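Local coordinates for omega transaminase (Pseudomonas sp., PDB 5LHA), which catalyses, as an amine transaminase, the pyridoxal-phosphate-dependent transfer of amino groups between amines and carbonyl compounds, at residues A111-A116 against C275-R280; P286-L291 against Q309-A314. All blocks are in the same frame, centred on the assembly; numbering follows the deposited sequence.

Contact 1. Residues A111-A116 against C275-R280; sequences AQERMA and CMLGSR
Arg280 sets off with CG opposite its backbone N (chi1 -175°) and turns at chi3 (-65°), which swings the guanidinium side-on to Glu113, a side chain itself bent at chi2 to bring its carboxylate round. The carboxylate sits at the edge of the guanidinium, near its plane, and the two planes are 18° apart. NH2 of Arg280 donates to OE1 of Glu113 at 2.8 Å, and NE of Arg280 donates to OE2 of Glu113 at 3.1 Å; both bonds are almost straight and arrive on the syn side of their oxygens, somewhat tilted from the carboxylate plane, so the salt bridge is bidentate and the guanidinium has little freedom to rotate. NH2 also donates to Met109 O.

These residues lie within the large domain of a fold-type I, PLP-dependent aminotransferase: 111-114 is the turn that leads into the edge strand 115-121, whose first residues close the segment, while residues 275-280 run into the short helix 278-281.

Gln112 comes in over one face of the Arg280 guanidinium, with the two flat groups close to parallel. Its NE2 sits 3.3 Å from Arg280 NE, a packing contact because both are donors, while Gln112 OE1 rests 3.3 Å from Arg280 CG. An alanine in place of Arg280 is likely to leave the buried carboxylate of Glu113 without its charged mate and the Gln112 amide freer to turn. From the same segment as Arg280, Leu277 brings CD1 to 3.9 Å from Glu113 CD, putting a methyl against the carboxylate. Leu277 also packs on Phe110 and Leu289.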
loop_
_atom_site.group_PDB
_atom_site.type_symbol
_atom_site.label_atom_id
_atom_site.label_comp_id
_atom_site.label_asym_id
_atom_site.label_seq_id
_atom_site.Cartn_x
_atom_site.Cartn_y
_atom_site.Cartn_z
ATOM N N ALA A 111 6.021 35.975 9.190
ATOM C CA ALA A 111 6.033 36.603 7.876
ATOM C C ALA A 111 7.367 36.363 7.188
ATOM O O ALA A 111 7.423 36.188 5.966
ATOM C CB ALA A 111 5.751 38.096 8.000
ATOM N N GLN A 112 8.452 36.330 7.964
ATOM C CA GLN A 112 9.768 36.004 7.419
ATOM C C GLN A 112 9.742 34.714 6.616
ATOM O O GLN A 112 10.513 34.558 5.664
ATOM C CB GLN A 112 10.785 35.903 8.559
ATOM C CG GLN A 112 12.196 35.569 8.112
ATOM C CD GLN A 112 13.194 35.545 9.258
ATOM O OE1 GLN A 112 14.248 34.913 9.159
ATOM N NE2 GLN A 112 12.875 36.245 10.347
ATOM N N GLU A 113 8.860 33.783 6.969
ATOM C CA GLU A 113 8.697 32.545 6.224
ATOM C C GLU A 113 7.505 32.588 5.273
ATOM O O GLU A 113 7.118 31.546 4.737
ATOM C CB GLU A 113 8.578 31.365 7.189
ATOM C CG GLU A 113 9.857 31.082 7.981
ATOM C CD GLU A 113 10.174 32.155 9.005
ATOM O OE1 GLU A 113 9.225 32.744 9.562
ATOM O OE2 GLU A 113 11.374 32.420 9.232
ATOM N N ARG A 114 6.934 33.775 5.044
ATOM C CA ARG A 114 5.826 33.983 4.104
ATOM C C ARG A 114 4.653 33.042 4.384
ATOM O O ARG A 114 3.907 32.669 3.477
ATOM C CB ARG A 114 6.299 33.856 2.648
ATOM C CG ARG A 114 5.388 34.550 1.617
ATOM C CD ARG A 114 5.884 34.438 0.163
ATOM N NE ARG A 114 6.723 33.258 -0.077
ATOM C CZ ARG A 114 6.277 32.006 -0.215
ATOM N NH1 ARG A 114 4.984 31.736 -0.138
ATOM N NH2 ARG A 114 7.133 31.013 -0.427
ATOM N N MET A 115 4.477 32.650 5.646
ATOM C CA MET A 115 3.318 31.854 6.027
ATOM C C MET A 115 2.042 32.662 5.833
ATOM O O MET A 115 1.968 33.834 6.214
ATOM C CB MET A 115 3.433 31.407 7.484
ATOM C CG MET A 115 4.506 30.363 7.759
ATOM S SD MET A 115 4.310 28.852 6.790
ATOM C CE MET A 115 6.019 28.401 6.521
ATOM N N ALA A 116 1.024 32.027 5.265
ATOM C CA ALA A 116 -0.193 32.732 4.882
ATOM C C ALA A 116 -1.458 32.184 5.525
ATOM O O ALA A 116 -2.369 32.963 5.818
ATOM C CB ALA A 116 -0.362 32.716 3.357
ATOM N N CYS A 275 15.974 30.240 19.007
ATOM C CA CYS A 275 15.352 31.051 17.977
ATOM C C CYS A 275 13.855 30.756 17.988
ATOM O O CYS A 275 13.428 29.682 18.423
ATOM C CB CYS A 275 16.007 30.740 16.625
ATOM S SG CYS A 275 15.647 31.859 15.280
ATOM N N MET A 276 13.055 31.721 17.520
ATOM C CA MET A 276 11.603 31.524 17.495
ATOM C C MET A 276 11.210 30.331 16.630
ATOM O O MET A 276 10.169 29.705 16.865
ATOM C CB MET A 276 10.904 32.792 17.010
ATOM C CG MET A 276 9.407 32.830 17.305
ATOM S SD MET A 276 9.019 32.933 19.072
ATOM C CE MET A 276 9.341 34.660 19.407
ATOM N N LEU A 277 12.011 30.017 15.620
ATOM C CA LEU A 277 11.910 28.775 14.874
ATOM C C LEU A 277 13.290 28.155 14.755
ATOM O O LEU A 277 14.296 28.868 14.680
ATOM C CB LEU A 277 11.332 28.980 13.475
ATOM C CG LEU A 277 9.876 29.390 13.338
ATOM C CD1 LEU A 277 9.559 29.626 11.871
ATOM C CD2 LEU A 277 8.984 28.310 13.934
ATOM N N GLY A 278 13.331 26.824 14.807
ATOM C CA GLY A 278 14.563 26.123 14.497
ATOM C C GLY A 278 15.002 26.330 13.059
ATOM O O GLY A 278 16.198 26.442 12.777
ATOM N N SER A 279 14.042 26.352 12.126
ATOM C CA SER A 279 14.358 26.575 10.715
ATOM C C SER A 279 14.901 27.977 10.485
ATOM O O SER A 279 15.875 28.166 9.750
ATOM C CB SER A 279 13.115 26.359 9.863
ATOM O OG SER A 279 12.088 27.224 10.303
ATOM N N ARG A 280 14.259 28.976 11.089
ATOM C CA ARG A 280 14.784 30.335 11.048
ATOM C C ARG A 280 16.182 30.416 11.651
ATOM O O ARG A 280 17.044 31.145 11.144
ATOM C CB ARG A 280 13.828 31.277 11.783
ATOM C CG ARG A 280 14.226 32.740 11.708
ATOM C CD ARG A 280 13.314 33.613 12.548
ATOM N NE ARG A 280 11.952 33.587 12.025
ATOM C CZ ARG A 280 10.905 34.176 12.592
ATOM N NH1 ARG A 280 11.043 34.873 13.719
ATOM N NH2 ARG A 280 9.712 34.073 12.019
#

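Contact 2. Residues P286-L291 against Q309-A314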
loop_
_atom_site.group_PDB
_atom_site.type_symbol
_atom_site.label_atom_id
_atom_site.label_comp_id
_atom_site.label_asym_id
_atom_site.label_seq_id
_atom_site.Cartn_x
_atom_site.Cartn_y
_atom_site.Cartn_z
ATOM N N PRO A 286 11.068 27.183 5.474
ATOM C CA PRO A 286 10.401 25.998 4.929
ATOM C C PRO A 286 9.061 26.374 4.304
ATOM O O PRO A 286 8.599 27.505 4.392
ATOM C CB PRO A 286 10.217 25.104 6.156
ATOM C CG PRO A 286 10.124 26.068 7.292
ATOM C CD PRO A 286 11.015 27.231 6.943
ATOM N N ASP A 287 8.447 25.396 3.641
ATOM C CA ASP A 287 7.143 25.630 3.034
ATOM C C ASP A 287 6.010 25.492 4.046
ATOM O O ASP A 287 4.993 26.183 3.919
ATOM C CB ASP A 287 6.915 24.663 1.859
ATOM C CG ASP A 287 7.888 24.889 0.707
ATOM O OD1 ASP A 287 7.678 25.843 -0.070
ATOM O OD2 ASP A 287 8.855 24.116 0.571
ATOM N N ILE A 288 6.159 24.609 5.040
ATOM C CA ILE A 288 5.127 24.312 6.032
ATOM C C ILE A 288 5.760 24.263 7.420
ATOM O O ILE A 288 6.883 23.771 7.578
ATOM C CB ILE A 288 4.415 22.973 5.722
ATOM C CG1 ILE A 288 3.749 23.023 4.346
ATOM C CG2 ILE A 288 3.388 22.642 6.810
ATOM C CD1 ILE A 288 3.193 21.700 3.897
ATOM N N LEU A 289 5.046 24.793 8.420
ATOM C CA LEU A 289 5.426 24.698 9.830
ATOM C C LEU A 289 4.417 23.848 10.584
ATOM O O LEU A 289 3.208 24.033 10.413
ATOM C CB LEU A 289 5.493 26.071 10.495
ATOM C CG LEU A 289 6.500 27.061 9.930
ATOM C CD1 LEU A 289 6.373 28.389 10.675
ATOM C CD2 LEU A 289 7.907 26.485 10.039
ATOM N N CYS A 290 4.918 22.924 11.409
ATOM C CA CYS A 290 4.118 22.143 12.354
ATOM C C CYS A 290 4.437 22.569 13.787
ATOM O O CYS A 290 5.593 22.486 14.218
ATOM C CB CYS A 290 4.373 20.644 12.172
ATOM S SG CYS A 290 4.007 19.963 10.530
ATOM N N LEU A 291 3.411 23.000 14.532
ATOM C CA LEU A 291 3.586 23.524 15.886
ATOM C C LEU A 291 2.620 22.903 16.889
ATOM O O LEU A 291 1.468 22.592 16.572
ATOM C CB LEU A 291 3.403 25.043 15.934
ATOM C CG LEU A 291 4.320 25.888 15.063
ATOM C CD1 LEU A 291 3.671 27.235 14.821
ATOM C CD2 LEU A 291 5.669 26.039 15.745
ATOM N N GLN A 309 2.395 31.281 1.323
ATOM C CA GLN A 309 1.572 31.853 0.260
ATOM C C GLN A 309 1.563 30.965 -0.976
ATOM O O GLN A 309 0.522 30.804 -1.620
ATOM C CB GLN A 309 2.080 33.251 -0.098
ATOM C CG GLN A 309 1.093 34.122 -0.873
ATOM C CD GLN A 309 0.005 34.730 -0.003
ATOM O OE1 GLN A 309 0.293 35.442 0.962
ATOM N NE2 GLN A 309 -1.252 34.467 -0.349
ATOM N N ARG A 310 2.719 30.405 -1.338
ATOM C CA ARG A 310 2.800 29.463 -2.451
ATOM C C ARG A 310 1.717 28.391 -2.360
ATOM O O ARG A 310 0.881 28.249 -3.260
ATOM C CB ARG A 310 4.189 28.823 -2.478
ATOM C CG ARG A 310 4.332 27.669 -3.453
ATOM C CD ARG A 310 5.581 26.854 -3.160
ATOM N NE ARG A 310 5.641 25.629 -3.961
ATOM C CZ ARG A 310 6.704 24.829 -4.052
ATOM N NH1 ARG A 310 7.823 25.113 -3.401
ATOM N NH2 ARG A 310 6.647 23.739 -4.805
ATOM N N ILE A 311 1.713 27.642 -1.256
ATOM C CA ILE A 311 0.752 26.560 -1.052
ATOM C C ILE A 311 -0.668 27.103 -0.943
ATOM O O ILE A 311 -1.613 26.530 -1.497
ATOM C CB ILE A 311 1.149 25.750 0.199
ATOM C CG1 ILE A 311 2.488 25.049 -0.020
ATOM C CG2 ILE A 311 0.064 24.727 0.580
ATOM C CD1 ILE A 311 3.172 24.614 1.271
ATOM N N ALA A 312 -0.850 28.185 -0.187
ATOM C CA ALA A 312 -2.185 28.734 0.032
ATOM C C ALA A 312 -2.836 29.141 -1.287
ATOM O O ALA A 312 -4.016 28.856 -1.528
ATOM C CB ALA A 312 -2.106 29.920 0.993
ATOM N N ASP A 313 -2.072 29.829 -2.144
ATOM C CA ASP A 313 -2.583 30.305 -3.428
ATOM C C ASP A 313 -3.020 29.155 -4.323
ATOM O O ASP A 313 -4.029 29.259 -5.032
ATOM C CB ASP A 313 -1.507 31.127 -4.128
ATOM C CG ASP A 313 -1.286 32.459 -3.477
ATOM O OD1 ASP A 313 -2.160 32.889 -2.696
ATOM O OD2 ASP A 313 -0.222 33.060 -3.722
ATOM N N ALA A 314 -2.240 28.069 -4.347
ATOM C CA ALA A 314 -2.571 26.939 -5.209
ATOM C C ALA A 314 -3.864 26.270 -4.773
ATOM O O ALA A 314 -4.694 25.892 -5.609
ATOM C CB ALA A 314 -1.432 25.924 -5.210
#
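Asp287 OD1 is held by two groups: Asn308 ND2 donates a hydrogen bond to it, and Arg310 NH1 stands 3.4 Å from Asp287 OD1 as the long partner of a salt bridge. The carboxylate and guanidinium planes are 88° apart, so the charges meet through this one oxygen and one nitrogen, not as a paired fork. Stronger ties hold both ends in place. Asp287 OD2 takes a hydrogen bond from Leu261 N and a salt bridge from Arg251, whereas the extended Arg310 side chain carries its guanidinium on to Gly258 O through NH2 and to the Tyr138 hydroxyl through NE. A buried carboxylate with two arginines near it is probably kept ionised by them.

Asn308 bridges the two segments: its OD1 accepts from Ile311 N in the first turn of the helix while its ND2 reaches Asp287. Strand 288-291 is an inner strand of the seven-stranded mixed sheet of the fold-type I aminotransferase domain, and helix 309-316 follows directly from the neighbouring antiparallel strand 303-308. Just past the end of strand 288-291 comes Lys293, which lines the PMP pocket.

The apolar half of the contact belongs to Ile311. With CG1 opposite the carbonyl carbon (chi1 -65°), its CD1 is directed at the start of the strand, where it touches Ile288 CG1 at 3.5 Å, the two side chains crossing at about a right angle. The same Ile311 CD1 lies 3.8 Å from Asp287 CB and 3.6 Å from Asp287 O. Tyr138 of helix 124-141 also packs on Ile311. On the helix itself, Gln309 NE2 donates to Asp313 OD1 at 3.0 Å in a nearly straight bond, and Ala312 packs against Trp22 of a neighbouring subunit.

Starting from the N terminus, the chain passes 111-116 and enters the edge strand 115-121. It then builds strands 149-153, 184-187, 225-230 and 260-264 before 275-280 returns to close contact 1, a loop of 158 residues. Only after that does 286-291 open contact 2, which 309-314 closes after 17 intervening residues, so the two loops follow in series and neither nest nor cross. They still meet in space, their centres about 11 Å apart. Arg114 O and Gln309 N, 3.0 Å apart, probably share a hydrogen bond. Contact 1 ties the lead-in of edge strand 115-121 to helix 278-281, and contact 2 ties inner strand 288-291 to helix 309-316.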